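Local coordinates for putative lipoprotein (Bacteroides thetaiotaomicron, PDB 4Q1Z), which is of unknown function but is a two-domain member of the DUF4876 family and probably a lipid-anchored lipoprotein, at residues 216-222 and 385-389; 130-136 and 194-200; 283-287 and 298-302. All blocks are in the same frame, centred on the assembly; numbering follows the deposited sequence.

Interaction 1 of 3, residues 216-222 and 385-389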
ATOM      1  N   ILE A 216     -11.009  13.158  11.864  1.00 55.32           N
ATOM      2  CA  ILE A 216     -10.462  12.020  12.615  1.00 54.82           C
ATOM      3  C   ILE A 216      -9.849  12.405  13.978  1.00 59.31           C
ATOM      4  O   ILE A 216      -9.537  13.572  14.245  1.00 57.95           O
ATOM      5  CB  ILE A 216      -9.362  11.293  11.752  1.00 55.82           C
ATOM      6  CG1 ILE A 216      -8.373  12.311  11.116  1.00 54.78           C
ATOM      7  CG2 ILE A 216      -9.980  10.392  10.683  1.00 55.87           C
ATOM      8  CD1 ILE A 216      -7.022  12.094  11.389  1.00 59.85           C
ATOM      9  N   ASP A 217      -9.658  11.357  14.812  1.00 56.73           N
ATOM     10  CA  ASP A 217      -8.915  11.315  16.071  1.00 56.88           C
ATOM     11  C   ASP A 217      -7.688  10.487  15.719  1.00 59.82           C
ATOM     12  O   ASP A 217      -7.822   9.284  15.501  1.00 59.93           O
ATOM     13  CB  ASP A 217      -9.764  10.706  17.230  1.00 59.85           C
ATOM     14  CG  ASP A 217      -9.021  10.313  18.510  1.00 67.27           C
ATOM     15  OD1 ASP A 217      -7.807  10.559  18.595  1.00 67.24           O
ATOM     16  OD2 ASP A 217      -9.645   9.704  19.397  1.00 73.78           O
ATOM     17  N   GLY A 218      -6.530  11.127  15.573  1.00 54.90           N
ATOM     18  CA  GLY A 218      -5.314  10.423  15.170  1.00 52.69           C
ATOM     19  C   GLY A 218      -4.513   9.783  16.287  1.00 56.28           C
ATOM     20  O   GLY A 218      -3.400   9.310  16.044  1.00 54.56           O
ATOM     21  N   SER A 219      -5.077   9.725  17.513  1.00 54.98           N
ATOM     22  CA  SER A 219      -4.365   9.212  18.691  1.00 55.81           C
ATOM     23  C   SER A 219      -4.004   7.729  18.602  1.00 57.73           C
ATOM     24  O   SER A 219      -2.947   7.366  19.121  1.00 55.19           O
ATOM     25  CB  SER A 219      -5.121   9.500  19.993  1.00 61.06           C
ATOM     26  OG  SER A 219      -6.402   8.891  20.041  1.00 73.49           O
ATOM     27  N   SER A 220      -4.839   6.885  17.939  1.00 56.44           N
ATOM     28  CA  SER A 220      -4.595   5.430  17.845  1.00 56.03           C
ATOM     29  C   SER A 220      -3.693   5.037  16.667  1.00 59.06           C
ATOM     30  O   SER A 220      -3.510   3.840  16.420  1.00 60.58           O
ATOM     31  CB  SER A 220      -5.901   4.646  17.788  1.00 58.89           C
ATOM     32  OG  SER A 220      -6.609   4.949  16.598  1.00 65.33           O
ATOM     33  N   SER A 221      -3.095   6.023  15.971  1.00 53.63           N
ATOM     34  CA  SER A 221      -2.133   5.776  14.882  1.00 50.70           C
ATOM     35  C   SER A 221      -0.983   4.960  15.433  1.00 52.91           C
ATOM     36  O   SER A 221      -0.547   5.223  16.550  1.00 52.39           O
ATOM     37  CB  SER A 221      -1.603   7.096  14.315  1.00 50.91           C
ATOM     38  OG  SER A 221      -2.598   7.892  13.693  1.00 52.77           O
ATOM     39  N   GLU A 222      -0.512   3.960  14.682  1.00 49.96           N
ATOM     40  CA  GLU A 222       0.613   3.104  15.080  1.00 49.61           C
ATOM     41  C   GLU A 222       1.891   3.927  15.150  1.00 51.75           C
ATOM     42  O   GLU A 222       2.643   3.837  16.122  1.00 52.43           O
ATOM     43  CB  GLU A 222       0.780   1.945  14.072  1.00 50.59           C
ATOM     44  CG  GLU A 222      -0.278   0.851  14.173  1.00 54.31           C
ATOM     45  CD  GLU A 222      -1.660   1.202  13.665  1.00 66.06           C
ATOM     46  OE1 GLU A 222      -1.770   1.915  12.642  1.00 56.54           O
ATOM     47  OE2 GLU A 222      -2.639   0.725  14.276  1.00 66.31           O
ATOM     48  N   VAL A 385     -11.529   8.403   6.928  1.00 49.45           N
ATOM     49  CA  VAL A 385     -11.847   7.359   7.909  1.00 49.41           C
ATOM     50  C   VAL A 385     -10.575   6.575   8.179  1.00 53.94           C
ATOM     51  O   VAL A 385      -9.847   6.264   7.239  1.00 51.78           O
ATOM     52  CB  VAL A 385     -13.027   6.431   7.469  1.00 52.72           C
ATOM     53  CG1 VAL A 385     -13.177   5.229   8.401  1.00 52.60           C
ATOM     54  CG2 VAL A 385     -14.349   7.203   7.395  1.00 53.07           C
HETATM   55  N   MSE A 386     -10.300   6.266   9.461  1.00 52.93           N
HETATM   56  CA  MSE A 386      -9.158   5.434   9.856  1.00 51.05           C
HETATM   57  C   MSE A 386      -9.613   3.978  10.014  1.00 59.53           C
HETATM   58  O   MSE A 386     -10.592   3.717  10.732  1.00 61.91           O
HETATM   59  CB  MSE A 386      -8.524   5.945  11.141  1.00 51.75           C
HETATM   60  CG  MSE A 386      -7.452   6.985  10.893  1.00 55.06           C
HETATM   61 SE   MSE A 386      -7.100   7.935  12.526  0.75 61.35          SE
HETATM   62  CE  MSE A 386      -6.064   6.665  13.541  1.00 58.29           C
ATOM     63  N   ARG A 387      -8.907   3.037   9.331  1.00 55.16           N
ATOM     64  CA  ARG A 387      -9.187   1.599   9.332  1.00 55.30           C
ATOM     65  C   ARG A 387     -10.591   1.338   8.711  1.00 60.06           C
ATOM     66  O   ARG A 387     -11.404   0.576   9.241  1.00 61.38           O
ATOM     67  CB  ARG A 387      -9.031   0.987  10.750  1.00 56.84           C
ATOM     68  CG  ARG A 387      -7.591   1.015  11.267  1.00 64.01           C
ATOM     69  CD  ARG A 387      -7.476   0.562  12.707  1.00 64.48           C
ATOM     70  NE  ARG A 387      -6.200   0.986  13.281  1.00 67.38           N
ATOM     71  CZ  ARG A 387      -6.046   1.996  14.129  1.00 67.51           C
ATOM     72  NH1 ARG A 387      -7.101   2.665  14.573  1.00 48.39           N
ATOM     73  NH2 ARG A 387      -4.838   2.322  14.572  1.00 48.47           N
ATOM     74  N   ARG A 388     -10.853   1.981   7.561  1.00 55.63           N
ATOM     75  CA  ARG A 388     -12.099   1.828   6.809  1.00 56.05           C
ATOM     76  C   ARG A 388     -12.208   0.381   6.306  1.00 60.49           C
ATOM     77  O   ARG A 388     -11.175  -0.261   6.086  1.00 60.03           O
ATOM     78  CB  ARG A 388     -12.141   2.831   5.630  1.00 54.49           C
ATOM     79  CG  ARG A 388     -13.515   2.976   4.968  1.00 55.82           C
ATOM     80  CD  ARG A 388     -13.452   3.625   3.603  1.00 47.74           C
ATOM     81  NE  ARG A 388     -12.901   4.978   3.664  1.00 55.80           N
ATOM     82  CZ  ARG A 388     -13.618   6.085   3.826  1.00 68.68           C
ATOM     83  NH1 ARG A 388     -14.941   6.019   3.948  1.00 62.61           N
ATOM     84  NH2 ARG A 388     -13.023   7.267   3.861  1.00 46.03           N
ATOM     85  N   ASN A 389     -13.456  -0.127   6.145  1.00 57.83           N
ATOM     86  CA  ASN A 389     -13.799  -1.488   5.691  1.00 57.64           C
ATOM     87  C   ASN A 389     -13.123  -2.555   6.552  1.00 62.59           C
ATOM     88  O   ASN A 389     -12.569  -3.517   6.013  1.00 63.53           O
ATOM     89  CB  ASN A 389     -13.456  -1.734   4.201  1.00 51.93           C
ATOM     90  CG  ASN A 389     -13.766  -0.620   3.254  1.00 66.49           C
ATOM     91  OD1 ASN A 389     -14.832  -0.002   3.299  1.00 56.07           O
ATOM     92  ND2 ASN A 389     -12.849  -0.382   2.329  1.00 63.86           N
TER
HETATM   93  O   HOH W   1      -4.256   0.322  11.469  1.00 46.13           O

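Interaction 2 of 3, residues 130-136 and 194-200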
ATOM      1  N   GLN A 130      -3.103  15.410   9.023  1.00 48.79           N
ATOM      2  CA  GLN A 130      -2.551  14.573   7.943  1.00 47.35           C
ATOM      3  C   GLN A 130      -2.224  13.134   8.405  1.00 50.31           C
ATOM      4  O   GLN A 130      -1.635  12.954   9.471  1.00 51.49           O
ATOM      5  CB  GLN A 130      -1.263  15.197   7.357  1.00 46.88           C
ATOM      6  CG  GLN A 130      -1.466  16.517   6.631  1.00 47.27           C
ATOM      7  CD  GLN A 130      -0.236  16.963   5.852  1.00 56.16           C
ATOM      8  OE1 GLN A 130       0.916  16.856   6.301  1.00 44.31           O
ATOM      9  NE2 GLN A 130      -0.467  17.532   4.676  1.00 42.49           N
ATOM     10  N   PHE A 131      -2.595  12.128   7.606  1.00 43.39           N
ATOM     11  CA  PHE A 131      -2.302  10.725   7.890  1.00 42.25           C
ATOM     12  C   PHE A 131      -2.243   9.912   6.579  1.00 47.34           C
ATOM     13  O   PHE A 131      -2.796  10.314   5.549  1.00 46.76           O
ATOM     14  CB  PHE A 131      -3.282  10.097   8.916  1.00 45.07           C
ATOM     15  CG  PHE A 131      -4.623   9.645   8.381  1.00 47.01           C
ATOM     16  CD1 PHE A 131      -4.796   8.350   7.892  1.00 50.28           C
ATOM     17  CD2 PHE A 131      -5.710  10.517   8.347  1.00 48.16           C
ATOM     18  CE1 PHE A 131      -6.038   7.929   7.395  1.00 51.15           C
ATOM     19  CE2 PHE A 131      -6.953  10.092   7.865  1.00 51.30           C
ATOM     20  CZ  PHE A 131      -7.111   8.794   7.408  1.00 50.24           C
ATOM     21  N   TYR A 132      -1.549   8.761   6.654  1.00 45.25           N
ATOM     22  CA  TYR A 132      -1.230   7.792   5.600  1.00 44.40           C
ATOM     23  C   TYR A 132      -1.481   6.419   6.147  1.00 48.40           C
ATOM     24  O   TYR A 132      -0.872   6.054   7.148  1.00 48.23           O
ATOM     25  CB  TYR A 132       0.276   7.924   5.191  1.00 44.29           C
ATOM     26  CG  TYR A 132       0.717   9.355   4.975  1.00 43.58           C
ATOM     27  CD1 TYR A 132       1.217  10.119   6.030  1.00 44.49           C
ATOM     28  CD2 TYR A 132       0.553   9.974   3.740  1.00 43.63           C
ATOM     29  CE1 TYR A 132       1.557  11.455   5.856  1.00 43.06           C
ATOM     30  CE2 TYR A 132       0.878  11.315   3.559  1.00 44.62           C
ATOM     31  CZ  TYR A 132       1.400  12.047   4.615  1.00 50.55           C
ATOM     32  OH  TYR A 132       1.764  13.361   4.434  1.00 51.73           O
ATOM     33  N   GLU A 133      -2.419   5.685   5.557  1.00 45.12           N
ATOM     34  CA  GLU A 133      -2.750   4.344   6.007  1.00 44.35           C
ATOM     35  C   GLU A 133      -2.255   3.348   4.962  1.00 49.45           C
ATOM     36  O   GLU A 133      -2.634   3.418   3.805  1.00 49.49           O
ATOM     37  CB  GLU A 133      -4.239   4.211   6.304  1.00 45.37           C
ATOM     38  CG  GLU A 133      -4.643   2.836   6.795  1.00 54.46           C
ATOM     39  CD  GLU A 133      -6.085   2.682   7.244  1.00 75.27           C
ATOM     40  OE1 GLU A 133      -6.713   3.699   7.621  1.00 54.56           O
ATOM     41  OE2 GLU A 133      -6.588   1.536   7.209  1.00 73.83           O
ATOM     42  N   ILE A 134      -1.351   2.470   5.401  1.00 47.97           N
ATOM     43  CA  ILE A 134      -0.624   1.401   4.708  1.00 47.35           C
ATOM     44  C   ILE A 134      -1.332   0.088   5.038  1.00 49.93           C
ATOM     45  O   ILE A 134      -1.658  -0.128   6.193  1.00 50.33           O
ATOM     46  CB  ILE A 134       0.853   1.488   5.234  1.00 51.07           C
ATOM     47  CG1 ILE A 134       1.591   2.654   4.611  1.00 50.78           C
ATOM     48  CG2 ILE A 134       1.661   0.202   5.160  1.00 53.62           C
ATOM     49  CD1 ILE A 134       1.313   2.772   3.133  1.00 63.61           C
ATOM     50  N   TYR A 135      -1.610  -0.760   4.032  1.00 46.16           N
ATOM     51  CA  TYR A 135      -2.343  -2.024   4.204  1.00 45.53           C
ATOM     52  C   TYR A 135      -1.568  -3.224   3.658  1.00 50.09           C
ATOM     53  O   TYR A 135      -0.976  -3.149   2.577  1.00 49.96           O
ATOM     54  CB  TYR A 135      -3.712  -1.910   3.492  1.00 45.70           C
ATOM     55  CG  TYR A 135      -4.660  -3.101   3.574  1.00 46.28           C
ATOM     56  CD1 TYR A 135      -5.463  -3.303   4.694  1.00 48.17           C
ATOM     57  CD2 TYR A 135      -4.860  -3.935   2.472  1.00 46.93           C
ATOM     58  CE1 TYR A 135      -6.381  -4.358   4.751  1.00 48.07           C
ATOM     59  CE2 TYR A 135      -5.765  -5.001   2.521  1.00 48.40           C
ATOM     60  CZ  TYR A 135      -6.535  -5.197   3.657  1.00 56.00           C
ATOM     61  OH  TYR A 135      -7.444  -6.233   3.709  1.00 58.15           O
ATOM     62  N   ASN A 136      -1.599  -4.346   4.404  1.00 48.44           N
ATOM     63  CA  ASN A 136      -1.010  -5.593   3.940  1.00 48.91           C
ATOM     64  C   ASN A 136      -2.063  -6.250   3.068  1.00 54.78           C
ATOM     65  O   ASN A 136      -3.043  -6.823   3.575  1.00 55.95           O
ATOM     66  CB  ASN A 136      -0.546  -6.484   5.080  1.00 49.97           C
ATOM     67  CG  ASN A 136       0.106  -7.784   4.636  1.00 67.08           C
ATOM     68  OD1 ASN A 136       0.066  -8.176   3.466  1.00 59.32           O
ATOM     69  ND2 ASN A 136       0.729  -8.486   5.566  1.00 55.59           N
ATOM     70  N   GLU A 194      -4.276  -6.274   7.950  1.00 54.81           N
ATOM     71  CA  GLU A 194      -3.846  -5.303   8.938  1.00 53.93           C
ATOM     72  C   GLU A 194      -3.328  -4.051   8.263  1.00 58.19           C
ATOM     73  O   GLU A 194      -2.701  -4.116   7.204  1.00 56.92           O
ATOM     74  CB  GLU A 194      -2.766  -5.877   9.855  1.00 55.35           C
ATOM     75  CG  GLU A 194      -3.287  -6.765  10.978  1.00 63.07           C
ATOM     76  CD  GLU A 194      -2.264  -7.208  12.012  1.00 78.09           C
ATOM     77  OE1 GLU A 194      -1.046  -7.032  11.772  1.00 62.90           O
ATOM     78  OE2 GLU A 194      -2.684  -7.735  13.069  1.00 78.22           O
ATOM     79  N   SER A 195      -3.612  -2.907   8.883  1.00 55.42           N
ATOM     80  CA  SER A 195      -3.159  -1.590   8.445  1.00 53.14           C
ATOM     81  C   SER A 195      -2.148  -1.001   9.427  1.00 54.48           C
ATOM     82  O   SER A 195      -2.192  -1.289  10.621  1.00 52.08           O
ATOM     83  CB  SER A 195      -4.336  -0.617   8.326  1.00 54.85           C
ATOM     84  OG  SER A 195      -5.079  -0.713   7.124  1.00 62.42           O
ATOM     85  N   CYS A 196      -1.253  -0.163   8.905  1.00 51.49           N
ATOM     86  CA  CYS A 196      -0.364   0.701   9.663  1.00 50.58           C
ATOM     87  C   CYS A 196      -0.686   2.140   9.278  1.00 52.38           C
ATOM     88  O   CYS A 196      -0.596   2.501   8.096  1.00 50.42           O
ATOM     89  CB  CYS A 196       1.111   0.389   9.458  1.00 50.11           C
ATOM     90  SG  CYS A 196       2.210   1.423  10.463  1.00 54.09           S
ATOM     91  N   ILE A 197      -1.120   2.935  10.262  1.00 47.74           N
ATOM     92  CA  ILE A 197      -1.397   4.346  10.054  1.00 46.81           C
ATOM     93  C   ILE A 197      -0.202   5.126  10.596  1.00 49.69           C
ATOM     94  O   ILE A 197       0.314   4.819  11.674  1.00 49.23           O
ATOM     95  CB  ILE A 197      -2.750   4.821  10.691  1.00 51.03           C
ATOM     96  CG1 ILE A 197      -3.948   3.960  10.214  1.00 51.38           C
ATOM     97  CG2 ILE A 197      -3.000   6.336  10.465  1.00 51.64           C
ATOM     98  CD1 ILE A 197      -5.132   4.020  11.066  1.00 53.31           C
ATOM     99  N   ILE A 198       0.238   6.121   9.817  1.00 45.42           N
ATOM    100  CA  ILE A 198       1.277   7.079  10.167  1.00 43.86           C
ATOM    101  C   ILE A 198       0.614   8.439  10.100  1.00 47.10           C
ATOM    102  O   ILE A 198       0.027   8.779   9.075  1.00 46.04           O
ATOM    103  CB  ILE A 198       2.572   7.008   9.299  1.00 45.07           C
ATOM    104  CG1 ILE A 198       2.953   5.565   8.913  1.00 44.92           C
ATOM    105  CG2 ILE A 198       3.704   7.708  10.020  1.00 44.60           C
ATOM    106  CD1 ILE A 198       3.761   5.471   7.643  1.00 49.61           C
ATOM    107  N   SER A 199       0.653   9.181  11.204  1.00 44.98           N
ATOM    108  CA  SER A 199       0.106  10.529  11.316  1.00 44.53           C
ATOM    109  C   SER A 199       1.231  11.543  11.391  1.00 48.34           C
ATOM    110  O   SER A 199       2.314  11.212  11.866  1.00 48.64           O
ATOM    111  CB  SER A 199      -0.765  10.645  12.561  1.00 47.86           C
ATOM    112  OG  SER A 199      -2.104  10.239  12.334  1.00 52.86           O
ATOM    113  N   GLN A 200       0.991  12.772  10.927  1.00 45.23           N
ATOM    114  CA  GLN A 200       1.953  13.870  11.069  1.00 45.06           C
ATOM    115  C   GLN A 200       2.111  14.135  12.576  1.00 50.57           C
ATOM    116  O   GLN A 200       3.225  14.215  13.085  1.00 50.46           O
ATOM    117  CB  GLN A 200       1.449  15.131  10.324  1.00 45.54           C
ATOM    118  CG  GLN A 200       2.273  16.371  10.597  1.00 50.82           C
ATOM    119  CD  GLN A 200       1.529  17.666  10.386  1.00 65.51           C
ATOM    120  OE1 GLN A 200       1.364  18.457  11.317  1.00 66.66           O
ATOM    121  NE2 GLN A 200       1.145  17.964   9.149  1.00 51.94           N
TER

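Interaction 3 of 3, residues 283-287 and 298-302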
ATOM      1  N   GLU A 283      27.228  10.500  -2.524  1.00 51.81           N
ATOM      2  CA  GLU A 283      27.011  11.676  -3.383  1.00 50.57           C
ATOM      3  C   GLU A 283      26.314  11.264  -4.679  1.00 53.52           C
ATOM      4  O   GLU A 283      25.612  12.072  -5.283  1.00 53.73           O
ATOM      5  CB  GLU A 283      28.340  12.421  -3.660  1.00 53.41           C
ATOM      6  CG  GLU A 283      28.740  13.439  -2.591  1.00 61.21           C
ATOM      7  CD  GLU A 283      30.076  14.153  -2.765  1.00 88.66           C
ATOM      8  OE1 GLU A 283      30.363  14.642  -3.883  1.00 98.88           O
ATOM      9  OE2 GLU A 283      30.835  14.240  -1.773  1.00 83.52           O
ATOM     10  N   ASN A 284      26.440   9.985  -5.069  1.00 49.71           N
ATOM     11  CA  ASN A 284      25.768   9.450  -6.254  1.00 48.12           C
ATOM     12  C   ASN A 284      24.265   9.301  -6.017  1.00 52.63           C
ATOM     13  O   ASN A 284      23.515   9.190  -6.991  1.00 54.62           O
ATOM     14  CB  ASN A 284      26.377   8.104  -6.639  1.00 45.20           C
ATOM     15  CG  ASN A 284      27.830   8.198  -7.036  1.00 63.93           C
ATOM     16  OD1 ASN A 284      28.204   8.920  -7.962  1.00 59.94           O
ATOM     17  ND2 ASN A 284      28.687   7.459  -6.349  1.00 53.86           N
HETATM   18  N   MSE A 285      23.823   9.253  -4.723  1.00 46.74           N
HETATM   19  CA  MSE A 285      22.423   9.086  -4.310  1.00 42.51           C
HETATM   20  C   MSE A 285      21.744  10.422  -3.961  1.00 48.79           C
HETATM   21  O   MSE A 285      20.607  10.425  -3.474  1.00 49.07           O
HETATM   22  CB  MSE A 285      22.298   8.095  -3.142  1.00 42.72           C
HETATM   23  CG  MSE A 285      22.254   6.616  -3.591  1.00 47.91           C
HETATM   24 SE   MSE A 285      21.275   6.202  -5.277  0.75 50.19          SE
HETATM   25  CE  MSE A 285      22.692   5.585  -6.233  1.00 47.84           C
ATOM     26  N   LYS A 286      22.413  11.549  -4.223  1.00 46.10           N
ATOM     27  CA  LYS A 286      21.791  12.838  -3.952  1.00 45.80           C
ATOM     28  C   LYS A 286      22.146  13.853  -5.034  1.00 52.74           C
ATOM     29  O   LYS A 286      23.229  13.772  -5.613  1.00 55.00           O
ATOM     30  CB  LYS A 286      22.124  13.366  -2.558  1.00 47.05           C
ATOM     31  CG  LYS A 286      23.610  13.572  -2.277  1.00 51.31           C
ATOM     32  CD  LYS A 286      23.736  14.573  -1.196  1.00 48.47           C
ATOM     33  CE  LYS A 286      24.776  14.206  -0.218  1.00 49.04           C
ATOM     34  NZ  LYS A 286      24.820  15.220   0.871  1.00 61.76           N
ATOM     35  N   THR A 287      21.219  14.790  -5.324  1.00 48.94           N
ATOM     36  CA  THR A 287      21.432  15.814  -6.352  1.00 49.51           C
ATOM     37  C   THR A 287      20.608  17.098  -6.115  1.00 53.31           C
ATOM     38  O   THR A 287      19.546  17.093  -5.467  1.00 52.09           O
ATOM     39  CB  THR A 287      21.090  15.234  -7.760  1.00 59.38           C
ATOM     40  OG1 THR A 287      21.332  16.227  -8.760  1.00 59.64           O
ATOM     41  CG2 THR A 287      19.634  14.728  -7.876  1.00 57.15           C
ATOM     42  N   TYR A 298      19.287  19.734  -1.998  1.00 47.50           N
ATOM     43  CA  TYR A 298      19.614  18.372  -2.354  1.00 46.21           C
ATOM     44  C   TYR A 298      18.425  17.480  -2.150  1.00 51.52           C
ATOM     45  O   TYR A 298      17.673  17.632  -1.170  1.00 50.69           O
ATOM     46  CB  TYR A 298      20.821  17.867  -1.538  1.00 46.87           C
ATOM     47  CG  TYR A 298      22.142  18.362  -2.086  1.00 48.88           C
ATOM     48  CD1 TYR A 298      22.797  17.678  -3.107  1.00 50.97           C
ATOM     49  CD2 TYR A 298      22.714  19.544  -1.621  1.00 50.43           C
ATOM     50  CE1 TYR A 298      23.987  18.152  -3.651  1.00 52.40           C
ATOM     51  CE2 TYR A 298      23.905  20.032  -2.158  1.00 52.52           C
ATOM     52  CZ  TYR A 298      24.543  19.331  -3.173  1.00 62.31           C
ATOM     53  OH  TYR A 298      25.727  19.805  -3.713  1.00 63.63           O
ATOM     54  N   TYR A 299      18.241  16.559  -3.118  1.00 47.62           N
ATOM     55  CA  TYR A 299      17.149  15.593  -3.150  1.00 45.28           C
ATOM     56  C   TYR A 299      17.709  14.205  -3.145  1.00 49.02           C
ATOM     57  O   TYR A 299      18.849  14.000  -3.576  1.00 50.72           O
ATOM     58  CB  TYR A 299      16.260  15.860  -4.366  1.00 45.29           C
ATOM     59  CG  TYR A 299      15.646  17.247  -4.301  1.00 45.40           C
ATOM     60  CD1 TYR A 299      14.764  17.595  -3.273  1.00 45.66           C
ATOM     61  CD2 TYR A 299      16.026  18.242  -5.196  1.00 45.82           C
ATOM     62  CE1 TYR A 299      14.247  18.878  -3.171  1.00 42.62           C
ATOM     63  CE2 TYR A 299      15.486  19.522  -5.121  1.00 45.96           C
ATOM     64  CZ  TYR A 299      14.584  19.827  -4.115  1.00 49.51           C
ATOM     65  OH  TYR A 299      14.027  21.070  -4.036  1.00 53.12           O
ATOM     66  N   ALA A 300      16.975  13.266  -2.557  1.00 45.12           N
ATOM     67  CA  ALA A 300      17.477  11.882  -2.463  1.00 45.08           C
ATOM     68  C   ALA A 300      17.060  11.113  -3.669  1.00 48.03           C
ATOM     69  O   ALA A 300      15.906  11.200  -4.084  1.00 46.35           O
ATOM     70  CB  ALA A 300      16.957  11.206  -1.201  1.00 45.34           C
ATOM     71  N   LYS A 301      18.006  10.382  -4.261  1.00 47.27           N
ATOM     72  CA  LYS A 301      17.757   9.557  -5.443  1.00 46.44           C
ATOM     73  C   LYS A 301      17.159   8.251  -4.989  1.00 48.39           C
ATOM     74  O   LYS A 301      17.846   7.422  -4.402  1.00 48.36           O
ATOM     75  CB  LYS A 301      19.031   9.353  -6.282  1.00 48.00           C
ATOM     76  CG  LYS A 301      19.438  10.594  -7.056  1.00 39.01           C
ATOM     77  CD  LYS A 301      20.654  10.275  -7.895  1.00 46.97           C
ATOM     78  CE  LYS A 301      21.510  11.503  -8.130  1.00 52.34           C
ATOM     79  NZ  LYS A 301      22.728  11.203  -8.924  1.00 48.12           N
ATOM     80  N   ILE A 302      15.849   8.108  -5.199  1.00 44.31           N
ATOM     81  CA  ILE A 302      15.108   6.911  -4.811  1.00 43.48           C
ATOM     82  C   ILE A 302      15.026   5.964  -6.019  1.00 50.10           C
ATOM     83  O   ILE A 302      14.331   6.292  -6.985  1.00 49.54           O
ATOM     84  CB  ILE A 302      13.709   7.289  -4.249  1.00 44.47           C
ATOM     85  CG1 ILE A 302      13.848   8.136  -2.942  1.00 43.73           C
ATOM     86  CG2 ILE A 302      12.808   6.046  -4.049  1.00 42.38           C
ATOM     87  CD1 ILE A 302      12.674   9.002  -2.642  1.00 43.11           C
TER

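Interaction 1 of 3, residues 216-222 and 385-389
The guanidinium of R387 meets S220 and E222 edge-on, in its own plane, and carries the polar grip between the two loops. Its NH2 serves two acceptors. One is OE2 of E222, 2.7 Å from R387 NH2 in a salt bridge, met on the syn side but well out of the carboxylate plane, with the carboxylate and guanidinium planes almost perpendicular (86°). The other is S220 O, also 2.7 Å from R387 NH2, with the donor standing above the carbonyl plane. R387 NH1 aims nearly straight (176°) at S220 OG, 3.1 Å away, so the end of the arginine holds one serine by two oxygens. R387 NE gives to water 1 at 2.7 Å, and the water returns a weak bond to E222 OE1, which also accepts from I197 N. Both loops lie against the large mixed sheet: 216-222 runs into strand 223-224, the 385-389 loop follows edge strand 378-382, and I197 touches both M386 and R387. N397 ND2 also donates to S220 O and E222 OE2. A leucine in place of R387 would probably leave the carboxylate of E222 without its charged mate in this contact. Selenomethionine M386 packs beside these bonds, its SE 3.3 Å from D217 O and 4.1 Å from I216 CB; a bend at chi3 (75°) turns CE to 3.5 Å from S220 OG. D217 OD1 accepts from S219 OG and S219 N, the latter closing an Asx turn.

Interaction 2 of 3, residues 130-136 and 194-200
Strands 131-136 and 195-199 are antiparallel neighbours buried in the middle of the large mixed sheet, with strand 108-114 beyond the first and strand 223-224 beyond the second. Their short axes approach to 4.5 Å. Y132 with I198 and I134 with C196 are the hydrogen-bonded pairs, each closed by two backbone bonds; Y132 N to I198 O is 2.9 Å. F131 with S199, E133 with I197 and Y135 with S195 are the non-hydrogen-bonded pairs. Outside them, Q200 N gives to Q130 O, and N136 N gives to E194 O, so the pairing runs the whole length of both segments.

The two faces differ. One carries F131, E133 and Y135. Here F131 CD1 lies 3.7 Å from I197 CG2. The other branch of I197 runs alongside E133, with I197 CG1 3.7 Å from E133 CG. With CG anti to N (chi1 -179°) and an extended chain, E133 reaches diagonally past I197 to S195, whose OG donates to E133 OE2 at 2.7 Å on the anti side, near the carboxylate plane. S195 OG also sits at the edge of the Y135 ring, 3.6 Å from Y135 CD1. On the other face I134 CG2 meets C196 CB at 4.3 Å, and the side chains of the Y132-I198 pair lie on this same face; F223 of the next strand touches both C196 and I198. Where the strands end, Q200 NE2 donates to Q130 OE1 at 3.1 Å from above its carbonyl plane, the two amides being steeply turned (75°); Q130 NE2 gives to Y115 O and T259 O.

The buried E133 carboxylate has both oxygens engaged: K111 NZ joins S195 at OE2 and R387 N is the donor to OE1, which should hold its rotation, while K111 probably offsets the buried negative charge.

Interaction 3 of 3, residues 283-287 and 298-302
K301 binds the 283-287 segment through both its side-chain and its backbone nitrogen: NZ of K301 donates to N284 O at 2.9 Å, from above that carbonyl plane, and N of K301 to M285 O at 2.7 Å. NZ also makes a salt bridge with D168, so the ammonium has two partners. Next come the paired backbone bonds of T287 and Y299, with T287 N 3.0 Å from Y299 O and Y299 N 2.7 Å from T287 O. These bonds close a beta hairpin, strands 286-287 and 299-303 joined by a loop; strand 172-175 flanks the longer strand on its other side, making a three-stranded antiparallel sheet. Between the two hairpin strands, K286 and A300 form a non-hydrogen-bonded pair. Extended beyond CG, the K301 chain passes at about a right angle to T287, with K301 CE 3.7 Å from T287 CG2, and to selenomethionine M285, whose SE lies 4.0 Å from K301 CB. Y172 touches both M285 and K301. Farther out, K286 leans obliquely on the ring of Y298, K286 CD 3.8 Å from Y298 CD1. The K286 NZ is too far from that ring for more than a weak cation-pi attraction and bonds instead to G247 O.

Interactions 1 and 2 form one continuous region, their centres 8 Å apart. The loop 216-222 reaches strand 195-199 through two probable hydrogen bonds: E222 OE1 to I197 N at 2.7 Å, and S221 OG to S199 OG at 2.8 Å. Interaction 3 is separate: its centre lies 26 Å from that of interaction 2 and 33 Å from that of interaction 1, with nearest atoms about 14 and 21 Å away. Along the chain its hairpin is nested within the loop that interaction 1 closes, whereas interaction 2 closes before either opens. A triethylene glycol, probably from crystallisation, lies about 5 Å from the side chain of M285 in interaction 3.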